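Local coordinates for protein D-glycero-alpha-D-manno-heptose 7-phosphate kinase (Campylobacter jejuni subsp. jejuni, PDB 4N3O) that phosphorylates D-glycero-alpha-D-manno-heptose 7-phosphate at C-1 with ATP, an early step toward the GDP-heptose used in capsule polysaccharide synthesis, at residues F58-Y69 against G79-I87; I91-F102 against F130-L138. All coordinates share one frame; numbering follows the deposited sequence.

Both contacts lie in the N-terminal part of this GHMP kinase and follow one another in series along the chain, interaction 1 closing at 87 before interaction 2 opens at 91. They share helix 82-96: its first turn leans on the hairpin of strands 55-60 and 65-70, and its last turn packs against the end of helix 118-134. Their centres are about 18 Å apart, yet the two cores are continuous, since Phe-58 CE1 lies 3.7 Å from Phe-102 CE2 and Ile-87 touches Phe-130. Helix 82-96 thus covers a face of the mixed sheet together with helix 118-134, and its N-terminal end lies near Ser-60, which probably contacts ATP.

Interaction 1 of 2, residues F58-Y69 against G79-I87; sequences FDSPDTNSYCEY and GKLDIFKSI
Leu-81 sits against the inner face of a beta hairpin, strands 55-60 and 65-70, at the N-cap position of helix 82-96. It has the most surface buried here, and its isobutyl group spans both strands: CG packs 3.8 Å from Ser-65 CB, while CD1 lies 3.9 Å from Phe-58 CB and also meets Ser-60 CB. The hairpin turns through a G1 bulge in which Asn-64 and Ser-65 together stand across from Ser-60. Ser-60 shares a hydrogen bond with Thr-63 between their hydroxyls. Because Ser-60 probably binds ATP, as inferred from relatives, this packing lies beside the likely nucleotide site.

Phe-58 and Phe-84 form the second half of the contact. Their side chains run past each other in opposite directions, and Phe-84 CB sits over the centre of the Phe-58 ring, 3.8 Å from its centroid, a CH-pi contact. The rings themselves are oblique, planes at 52°, and Phe-58 CB comes to the edge of the Phe-84 ring. Beyond them, Phe-84 reaches Leu-122 and Val-126 of helix 118-134, and Phe-58 touches Leu-104 of strand 102-108.

A polar cluster closes the other end. The chain of Lys-85 bends at chi3 (-83°) and again at chi4, which swings its ammonium toward Tyr-69, and it also makes salt bridges to Asp-82, in the first turn of its own helix, and to Asp-78, just before Gly-79. Asp-78 hydrogen-bonds the Tyr-69 hydroxyl as well, probably holding phenol and ammonium together. Lys-85 NZ donates to Tyr-69 OH at 2.9 Å, the lysine chain crossing the tyrosine at about a right angle.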
loop_
_atom_site.group_PDB
_atom_site.type_symbol
_atom_site.label_atom_id
_atom_site.label_comp_id
_atom_site.label_asym_id
_atom_site.label_seq_id
_atom_site.Cartn_x
_atom_site.Cartn_y
_atom_site.Cartn_z
ATOM N N PHE A 58 25.037 -13.437 -5.249
ATOM C CA PHE A 58 24.300 -12.561 -4.365
ATOM C C PHE A 58 24.177 -11.257 -5.138
ATOM O O PHE A 58 25.204 -10.657 -5.481
ATOM C CB PHE A 58 25.049 -12.311 -3.054
ATOM C CG PHE A 58 25.255 -13.541 -2.209
ATOM C CD1 PHE A 58 24.187 -14.361 -1.873
ATOM C CD2 PHE A 58 26.488 -13.805 -1.643
ATOM C CE1 PHE A 58 24.366 -15.461 -1.056
ATOM C CE2 PHE A 58 26.676 -14.909 -0.826
ATOM C CZ PHE A 58 25.618 -15.738 -0.538
ATOM N N ASP A 59 22.939 -10.816 -5.400
ATOM C CA ASP A 59 22.674 -9.631 -6.219
ATOM C C ASP A 59 21.756 -8.618 -5.531
ATOM O O ASP A 59 20.566 -8.846 -5.372
ATOM C CB ASP A 59 22.054 -10.085 -7.536
ATOM C CG ASP A 59 21.722 -8.930 -8.467
ATOM O OD1 ASP A 59 22.331 -7.841 -8.346
ATOM O OD2 ASP A 59 20.855 -9.128 -9.343
ATOM N N SER A 60 22.335 -7.484 -5.159
ATOM C CA SER A 60 21.640 -6.421 -4.445
ATOM C C SER A 60 21.883 -5.080 -5.152
ATOM O O SER A 60 22.741 -4.304 -4.738
ATOM C CB SER A 60 22.162 -6.399 -3.002
ATOM O OG SER A 60 21.764 -5.245 -2.294
ATOM N N PRO A 61 21.126 -4.804 -6.226
ATOM C CA PRO A 61 21.309 -3.576 -7.020
ATOM C C PRO A 61 21.012 -2.253 -6.305
ATOM O O PRO A 61 21.656 -1.249 -6.601
ATOM C CB PRO A 61 20.365 -3.778 -8.203
ATOM C CG PRO A 61 19.344 -4.745 -7.716
ATOM C CD PRO A 61 20.088 -5.672 -6.802
ATOM N N ASP A 62 20.068 -2.238 -5.374
ATOM C CA ASP A 62 19.793 -0.999 -4.652
ATOM C C ASP A 62 21.008 -0.540 -3.826
ATOM O O ASP A 62 21.087 0.620 -3.443
ATOM C CB ASP A 62 18.503 -1.097 -3.804
ATOM C CG ASP A 62 18.493 -2.295 -2.875
ATOM O OD1 ASP A 62 19.173 -3.314 -3.174
ATOM O OD2 ASP A 62 17.786 -2.225 -1.860
ATOM N N THR A 63 21.958 -1.442 -3.576
ATOM C CA THR A 63 23.197 -1.082 -2.867
ATOM C C THR A 63 24.399 -1.191 -3.816
ATOM O O THR A 63 25.546 -1.093 -3.377
ATOM C CB THR A 63 23.458 -1.978 -1.628
ATOM O OG1 THR A 63 23.587 -3.349 -2.029
ATOM C CG2 THR A 63 22.324 -1.866 -0.609
ATOM N N ASN A 64 24.137 -1.365 -5.112
ATOM C CA ASN A 64 25.215 -1.515 -6.105
ATOM C C ASN A 64 26.241 -2.580 -5.714
ATOM O O ASN A 64 27.441 -2.339 -5.767
ATOM C CB ASN A 64 25.930 -0.174 -6.356
ATOM C CG ASN A 64 25.046 0.852 -7.056
ATOM O OD1 ASN A 64 24.209 0.510 -7.895
ATOM N ND2 ASN A 64 25.260 2.124 -6.739
ATOM N N SER A 65 25.760 -3.760 -5.331
ATOM C CA SER A 65 26.639 -4.854 -4.930
ATOM C C SER A 65 26.258 -6.124 -5.663
ATOM O O SER A 65 25.077 -6.449 -5.784
ATOM C CB SER A 65 26.515 -5.095 -3.436
ATOM O OG SER A 65 26.558 -3.876 -2.718
ATOM N N TYR A 66 27.268 -6.843 -6.132
ATOM C CA TYR A 66 27.084 -8.098 -6.844
ATOM C C TYR A 66 28.274 -9.013 -6.525
ATOM O O TYR A 66 29.419 -8.628 -6.735
ATOM C CB TYR A 66 26.991 -7.846 -8.350
ATOM C CG TYR A 66 26.746 -9.098 -9.161
ATOM C CD1 TYR A 66 27.803 -9.879 -9.615
ATOM C CD2 TYR A 66 25.455 -9.499 -9.469
ATOM C CE1 TYR A 66 27.570 -11.022 -10.358
ATOM C CE2 TYR A 66 25.208 -10.639 -10.197
ATOM C CZ TYR A 66 26.262 -11.393 -10.641
ATOM O OH TYR A 66 25.997 -12.527 -11.369
ATOM N N CYS A 67 27.985 -10.206 -5.997
ATOM C CA CYS A 67 29.002 -11.195 -5.629
ATOM C C CYS A 67 28.800 -12.511 -6.362
ATOM O O CYS A 67 27.670 -12.952 -6.596
ATOM C CB CYS A 67 28.911 -11.569 -4.147
ATOM S SG CYS A 67 29.043 -10.280 -2.907
ATOM N N GLU A 68 29.905 -13.170 -6.670
ATOM C CA GLU A 68 29.848 -14.472 -7.288
ATOM C C GLU A 68 30.950 -15.316 -6.660
ATOM O O GLU A 68 32.066 -14.847 -6.523
ATOM C CB GLU A 68 30.007 -14.362 -8.795
ATOM C CG GLU A 68 29.846 -15.695 -9.509
ATOM C CD GLU A 68 29.678 -15.545 -11.005
ATOM O OE1 GLU A 68 29.893 -16.542 -11.724
ATOM O OE2 GLU A 68 29.329 -14.433 -11.460
ATOM N N TYR A 69 30.611 -16.536 -6.244
ATOM C CA TYR A 69 31.563 -17.451 -5.616
ATOM C C TYR A 69 31.281 -18.859 -6.056
ATOM O O TYR A 69 30.240 -19.141 -6.644
ATOM C CB TYR A 69 31.434 -17.443 -4.085
ATOM C CG TYR A 69 31.465 -16.077 -3.459
ATOM C CD1 TYR A 69 32.671 -15.410 -3.241
ATOM C CD2 TYR A 69 30.295 -15.455 -3.077
ATOM C CE1 TYR A 69 32.697 -14.148 -2.671
ATOM C CE2 TYR A 69 30.310 -14.202 -2.499
ATOM C CZ TYR A 69 31.509 -13.546 -2.305
ATOM O OH TYR A 69 31.500 -12.291 -1.738
ATOM N N GLY A 79 33.834 -8.286 2.723
ATOM C CA GLY A 79 33.332 -6.903 2.655
ATOM C C GLY A 79 32.195 -6.594 1.690
ATOM O O GLY A 79 31.708 -5.465 1.658
ATOM N N LYS A 80 31.791 -7.570 0.882
ATOM C CA LYS A 80 30.676 -7.388 -0.058
ATOM C C LYS A 80 29.495 -8.314 0.280
ATOM O O LYS A 80 29.522 -9.519 -0.002
ATOM C CB LYS A 80 31.123 -7.613 -1.510
ATOM C CG LYS A 80 31.855 -6.442 -2.162
ATOM C CD LYS A 80 32.145 -6.737 -3.634
ATOM C CE LYS A 80 32.439 -5.479 -4.450
ATOM N NZ LYS A 80 33.632 -4.712 -3.999
ATOM N N LEU A 81 28.467 -7.736 0.896
ATOM C CA LEU A 81 27.260 -8.467 1.266
ATOM C C LEU A 81 27.567 -9.595 2.256
ATOM O O LEU A 81 27.056 -10.705 2.121
ATOM C CB LEU A 81 26.551 -8.999 0.016
ATOM C CG LEU A 81 26.117 -7.921 -0.997
ATOM C CD1 LEU A 81 25.465 -8.550 -2.224
ATOM C CD2 LEU A 81 25.164 -6.903 -0.366
ATOM N N ASP A 82 28.397 -9.298 3.256
ATOM C CA ASP A 82 28.759 -10.283 4.290
ATOM C C ASP A 82 27.548 -10.788 5.055
ATOM O O ASP A 82 27.584 -11.873 5.640
ATOM C CB ASP A 82 29.792 -9.704 5.271
ATOM C CG ASP A 82 31.186 -9.544 4.644
ATOM O OD1 ASP A 82 31.516 -10.287 3.694
ATOM O OD2 ASP A 82 31.961 -8.681 5.120
ATOM N N ILE A 83 26.467 -10.009 5.039
ATOM C CA ILE A 83 25.238 -10.419 5.722
ATOM C C ILE A 83 24.643 -11.683 5.071
ATOM O O ILE A 83 24.164 -12.566 5.770
ATOM C CB ILE A 83 24.198 -9.263 5.803
ATOM C CG1 ILE A 83 22.996 -9.669 6.661
ATOM C CG2 ILE A 83 23.740 -8.814 4.421
ATOM C CD1 ILE A 83 23.363 -9.991 8.102
ATOM N N PHE A 84 24.701 -11.799 3.745
ATOM C CA PHE A 84 24.168 -12.997 3.089
ATOM C C PHE A 84 25.066 -14.213 3.337
ATOM O O PHE A 84 24.588 -15.337 3.392
ATOM C CB PHE A 84 23.957 -12.803 1.583
ATOM C CG PHE A 84 23.003 -11.678 1.221
ATOM C CD1 PHE A 84 21.920 -11.354 2.030
ATOM C CD2 PHE A 84 23.134 -11.019 0.009
ATOM C CE1 PHE A 84 21.055 -10.336 1.675
ATOM C CE2 PHE A 84 22.255 -10.010 -0.357
ATOM C CZ PHE A 84 21.212 -9.673 0.475
ATOM N N LYS A 85 26.366 -13.997 3.469
ATOM C CA LYS A 85 27.242 -15.121 3.759
ATOM C C LYS A 85 26.892 -15.725 5.120
ATOM O O LYS A 85 26.763 -16.936 5.237
ATOM C CB LYS A 85 28.738 -14.732 3.669
ATOM C CG LYS A 85 29.245 -14.646 2.232
ATOM C CD LYS A 85 30.744 -14.368 2.129
ATOM C CE LYS A 85 31.098 -12.895 2.238
ATOM N NZ LYS A 85 30.677 -12.109 1.039
ATOM N N SER A 86 26.723 -14.886 6.139
ATOM C CA SER A 86 26.375 -15.383 7.474
ATOM C C SER A 86 25.104 -16.227 7.405
ATOM O O SER A 86 25.020 -17.272 8.030
ATOM C CB SER A 86 26.135 -14.233 8.436
ATOM O OG SER A 86 27.202 -13.316 8.426
ATOM N N ILE A 87 24.106 -15.746 6.660
ATOM C CA ILE A 87 22.868 -16.469 6.511
ATOM C C ILE A 87 23.162 -17.787 5.810
ATOM O O ILE A 87 22.807 -18.857 6.301
ATOM C CB ILE A 87 21.831 -15.640 5.724
ATOM C CG1 ILE A 87 21.387 -14.436 6.571
ATOM C CG2 ILE A 87 20.637 -16.501 5.360
ATOM C CD1 ILE A 87 20.640 -13.370 5.801
#

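Interaction 2 of 2, residues I91-F102 against F130-L138; sequences IVKDFTKKPLSF and FAEWLNLPL
Phe-130 turns its edge to the face of Phe-102, a T-shaped pair with ring planes at 90° and centroids 5.2 Å apart; Phe-130 CZ comes 3.7 Å from Phe-102 CZ. With CG between backbone N and carbonyl carbon (chi1 64°), the Phe-102 ring is carried toward Phe-130. Near the CB end of the Phe-130 ring, Ile-91 crosses obliquely, with CG1 4.1 Å from Phe-130 CG.

Ile-91 is the branch point of the contact. Its CG2 meets Leu-134 CD1 at 3.8 Å, and its CD1 leans on Leu-136 CD1. The same Leu-134 methyl touches Thr-96 CG2 and meets Leu-100 CD1 tip to tip. Leu-136 also serves Phe-95, placing CD1 over one face of its ring, 4.3 Å from the centroid, while CD2 lies 3.7 Å from Phe-95 CB. Leu-138 reaches the far end of that ring. Beside Phe-102, the indole of Trp-133 brings CH2 to 4.0 Å from Phe-102 CB, and Leu-134 CD2 sits over one face of the indole, toward its rim.

Backbone turns set these groups in place. Helix 82-96 widens into a pi-type turn over 92-96, and Lys-97 leaves it with positive phi; Thr-96 OG1 then donates, in the carbonyl plane on a lone pair, to Lys-98 O, bracing the turn toward Leu-100. Asn-135, also with positive phi, redirects the other chain toward Leu-136.

Segments 91-96 and 130-134 run at 39°. Leu-48 of strand 42-50 touches Phe-102, Phe-130 and Trp-133, and the ends of helices 82-96 and 118-134 pack on the sheet there, at the start of strand 102-108, next to strand 42-50.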
loop_
_atom_site.group_PDB
_atom_site.type_symbol
_atom_site.label_atom_id
_atom_site.label_comp_id
_atom_site.label_asym_id
_atom_site.label_seq_id
_atom_site.Cartn_x
_atom_site.Cartn_y
_atom_site.Cartn_z
ATOM N N ILE A 91 22.626 -21.655 7.279
ATOM C CA ILE A 91 21.714 -22.617 6.645
ATOM C C ILE A 91 22.433 -23.927 6.317
ATOM O O ILE A 91 21.829 -24.997 6.336
ATOM C CB ILE A 91 21.113 -22.059 5.336
ATOM C CG1 ILE A 91 20.213 -20.854 5.622
ATOM C CG2 ILE A 91 20.322 -23.135 4.614
ATOM C CD1 ILE A 91 19.001 -21.157 6.486
ATOM N N VAL A 92 23.716 -23.839 5.994
ATOM C CA VAL A 92 24.513 -25.036 5.677
ATOM C C VAL A 92 24.981 -25.792 6.929
ATOM O O VAL A 92 24.984 -27.020 6.952
ATOM C CB VAL A 92 25.761 -24.669 4.849
ATOM C CG1 VAL A 92 26.700 -25.860 4.726
ATOM C CG2 VAL A 92 25.354 -24.148 3.482
ATOM N N LYS A 93 25.371 -25.039 7.950
ATOM C CA LYS A 93 25.866 -25.598 9.201
ATOM C C LYS A 93 24.775 -26.326 9.981
ATOM O O LYS A 93 24.993 -27.418 10.491
ATOM C CB LYS A 93 26.452 -24.469 10.057
ATOM C CG LYS A 93 27.001 -24.903 11.407
ATOM C CD LYS A 93 27.496 -23.708 12.219
ATOM C CE LYS A 93 26.364 -22.743 12.536
ATOM N NZ LYS A 93 26.799 -21.547 13.308
ATOM N N ASP A 94 23.597 -25.720 10.048
ATOM C CA ASP A 94 22.483 -26.279 10.813
ATOM C C ASP A 94 21.406 -27.098 10.083
ATOM O O ASP A 94 20.601 -27.744 10.757
ATOM C CB ASP A 94 21.816 -25.146 11.608
ATOM C CG ASP A 94 22.750 -24.546 12.657
ATOM O OD1 ASP A 94 23.870 -25.075 12.844
ATOM O OD2 ASP A 94 22.356 -23.555 13.308
ATOM N N PHE A 95 21.387 -27.120 8.748
ATOM C CA PHE A 95 20.327 -27.872 8.041
ATOM C C PHE A 95 20.772 -28.803 6.904
ATOM O O PHE A 95 20.663 -30.020 7.029
ATOM C CB PHE A 95 19.235 -26.900 7.536
ATOM C CG PHE A 95 18.596 -26.096 8.633
ATOM C CD1 PHE A 95 17.682 -26.678 9.493
ATOM C CD2 PHE A 95 18.921 -24.764 8.818
ATOM C CE1 PHE A 95 17.111 -25.950 10.524
ATOM C CE2 PHE A 95 18.345 -24.023 9.844
ATOM C CZ PHE A 95 17.442 -24.620 10.698
ATOM N N THR A 96 21.276 -28.234 5.808
ATOM C CA THR A 96 21.646 -29.018 4.614
ATOM C C THR A 96 22.899 -29.890 4.666
ATOM O O THR A 96 22.989 -30.840 3.904
ATOM C CB THR A 96 21.825 -28.105 3.387
ATOM O OG1 THR A 96 22.908 -27.188 3.612
ATOM C CG2 THR A 96 20.539 -27.351 3.092
ATOM N N LYS A 97 23.874 -29.529 5.503
ATOM C CA LYS A 97 25.144 -30.281 5.661
ATOM C C LYS A 97 25.977 -30.392 4.371
ATOM O O LYS A 97 26.977 -31.114 4.332
ATOM C CB LYS A 97 24.883 -31.698 6.200
ATOM C CG LYS A 97 23.923 -31.772 7.371
ATOM C CD LYS A 97 24.361 -30.887 8.522
ATOM C CE LYS A 97 23.337 -30.891 9.640
ATOM N NZ LYS A 97 23.779 -29.995 10.739
ATOM N N LYS A 98 25.574 -29.669 3.336
ATOM C CA LYS A 98 26.252 -29.724 2.048
ATOM C C LYS A 98 26.141 -28.370 1.326
ATOM O O LYS A 98 25.305 -27.532 1.689
ATOM C CB LYS A 98 25.617 -30.829 1.202
ATOM C CG LYS A 98 24.114 -30.649 0.999
ATOM C CD LYS A 98 23.476 -31.808 0.248
ATOM C CE LYS A 98 23.935 -31.872 -1.200
ATOM N NZ LYS A 98 23.310 -33.014 -1.925
ATOM N N PRO A 99 26.980 -28.149 0.302
ATOM C CA PRO A 99 26.914 -26.884 -0.419
ATOM C C PRO A 99 25.643 -26.766 -1.271
ATOM O O PRO A 99 24.999 -27.768 -1.578
ATOM C CB PRO A 99 28.155 -26.915 -1.320
ATOM C CG PRO A 99 28.969 -28.093 -0.883
ATOM C CD PRO A 99 28.025 -29.041 -0.229
ATOM N N LEU A 100 25.291 -25.539 -1.635
ATOM C CA LEU A 100 24.103 -25.283 -2.445
ATOM C C LEU A 100 24.480 -24.347 -3.580
ATOM O O LEU A 100 25.427 -23.552 -3.449
ATOM C CB LEU A 100 23.011 -24.641 -1.587
ATOM C CG LEU A 100 22.639 -25.386 -0.300
ATOM C CD1 LEU A 100 21.800 -24.471 0.579
ATOM C CD2 LEU A 100 21.920 -26.701 -0.582
ATOM N N SER A 101 23.747 -24.436 -4.688
ATOM C CA SER A 101 24.016 -23.578 -5.845
ATOM C C SER A 101 22.752 -22.779 -6.188
ATOM O O SER A 101 21.695 -23.356 -6.448
ATOM C CB SER A 101 24.514 -24.419 -7.021
ATOM O OG SER A 101 24.977 -23.599 -8.088
ATOM N N PHE A 102 22.872 -21.452 -6.197
ATOM C CA PHE A 102 21.722 -20.576 -6.398
ATOM C C PHE A 102 22.150 -19.144 -6.584
ATOM O O PHE A 102 23.307 -18.806 -6.331
ATOM C CB PHE A 102 20.886 -20.576 -5.120
ATOM C CG PHE A 102 21.631 -20.002 -3.935
ATOM C CD1 PHE A 102 22.420 -20.815 -3.135
ATOM C CD2 PHE A 102 21.595 -18.643 -3.670
ATOM C CE1 PHE A 102 23.140 -20.284 -2.076
ATOM C CE2 PHE A 102 22.297 -18.106 -2.602
ATOM C CZ PHE A 102 23.072 -18.924 -1.802
ATOM N N PHE A 130 15.207 -19.382 1.854
ATOM C CA PHE A 130 15.906 -20.666 2.001
ATOM C C PHE A 130 15.008 -21.733 2.615
ATOM O O PHE A 130 15.020 -22.879 2.191
ATOM C CB PHE A 130 17.174 -20.508 2.866
ATOM C CG PHE A 130 18.329 -19.892 2.141
ATOM C CD1 PHE A 130 19.033 -20.633 1.203
ATOM C CD2 PHE A 130 18.732 -18.605 2.410
ATOM C CE1 PHE A 130 20.094 -20.081 0.521
ATOM C CE2 PHE A 130 19.801 -18.047 1.740
ATOM C CZ PHE A 130 20.485 -18.785 0.793
ATOM N N ALA A 131 14.238 -21.349 3.628
ATOM C CA ALA A 131 13.337 -22.272 4.302
ATOM C C ALA A 131 12.285 -22.870 3.355
ATOM O O ALA A 131 12.022 -24.071 3.393
ATOM C CB ALA A 131 12.661 -21.574 5.473
ATOM N N GLU A 132 11.713 -22.009 2.522
ATOM C CA GLU A 132 10.696 -22.383 1.541
ATOM C C GLU A 132 11.282 -23.272 0.449
ATOM O O GLU A 132 10.676 -24.261 0.027
ATOM C CB GLU A 132 10.167 -21.110 0.881
ATOM C CG GLU A 132 9.083 -21.307 -0.165
ATOM C CD GLU A 132 7.728 -21.599 0.440
ATOM O OE1 GLU A 132 7.678 -22.256 1.500
ATOM O OE2 GLU A 132 6.719 -21.173 -0.153
ATOM N N TRP A 133 12.469 -22.893 -0.002
ATOM C CA TRP A 133 13.154 -23.587 -1.061
ATOM C C TRP A 133 13.611 -24.986 -0.625
ATOM O O TRP A 133 13.431 -25.972 -1.349
ATOM C CB TRP A 133 14.364 -22.773 -1.514
ATOM C CG TRP A 133 15.211 -23.501 -2.496
ATOM C CD1 TRP A 133 14.773 -24.295 -3.514
ATOM C CD2 TRP A 133 16.639 -23.442 -2.616
ATOM N NE1 TRP A 133 15.844 -24.778 -4.231
ATOM C CE2 TRP A 133 17.001 -24.265 -3.704
ATOM C CE3 TRP A 133 17.647 -22.786 -1.902
ATOM C CZ2 TRP A 133 18.327 -24.452 -4.096
ATOM C CZ3 TRP A 133 18.964 -22.969 -2.297
ATOM C CH2 TRP A 133 19.291 -23.798 -3.387
ATOM N N LEU A 134 14.192 -25.057 0.566
ATOM C CA LEU A 134 14.746 -26.297 1.084
ATOM C C LEU A 134 13.789 -27.075 1.976
ATOM O O LEU A 134 14.167 -28.116 2.503
ATOM C CB LEU A 134 16.024 -25.971 1.842
ATOM C CG LEU A 134 17.058 -25.229 0.984
ATOM C CD1 LEU A 134 18.126 -24.576 1.841
ATOM C CD2 LEU A 134 17.671 -26.186 -0.034
ATOM N N ASN A 135 12.561 -26.576 2.148
ATOM C CA ASN A 135 11.531 -27.257 2.953
ATOM C C ASN A 135 11.990 -27.474 4.393
ATOM O O ASN A 135 11.747 -28.519 4.985
ATOM C CB ASN A 135 11.168 -28.602 2.313
ATOM C CG ASN A 135 9.882 -29.217 2.885
ATOM O OD1 ASN A 135 9.005 -28.513 3.400
ATOM N ND2 ASN A 135 9.757 -30.543 2.763
ATOM N N LEU A 136 12.659 -26.482 4.955
ATOM C CA LEU A 136 13.165 -26.599 6.314
ATOM C C LEU A 136 12.023 -26.567 7.311
ATOM O O LEU A 136 11.060 -25.844 7.110
ATOM C CB LEU A 136 14.122 -25.444 6.598
ATOM C CG LEU A 136 15.284 -25.278 5.622
ATOM C CD1 LEU A 136 16.123 -24.080 6.032
ATOM C CD2 LEU A 136 16.126 -26.542 5.575
ATOM N N PRO A 137 12.125 -27.351 8.395
ATOM C CA PRO A 137 11.063 -27.343 9.400
ATOM C C PRO A 137 11.174 -26.080 10.265
ATOM O O PRO A 137 11.669 -26.133 11.388
ATOM C CB PRO A 137 11.345 -28.619 10.209
ATOM C CG PRO A 137 12.825 -28.822 10.104
ATOM C CD PRO A 137 13.226 -28.269 8.756
ATOM N N LEU A 138 10.703 -24.954 9.732
ATOM C CA LEU A 138 10.816 -23.657 10.415
ATOM C C LEU A 138 9.547 -22.828 10.483
ATOM O O LEU A 138 9.116 -22.260 9.490
ATOM C CB LEU A 138 11.886 -22.802 9.722
ATOM C CG LEU A 138 13.345 -23.253 9.834
ATOM C CD1 LEU A 138 14.246 -22.335 9.014
ATOM C CD2 LEU A 138 13.775 -23.261 11.287
#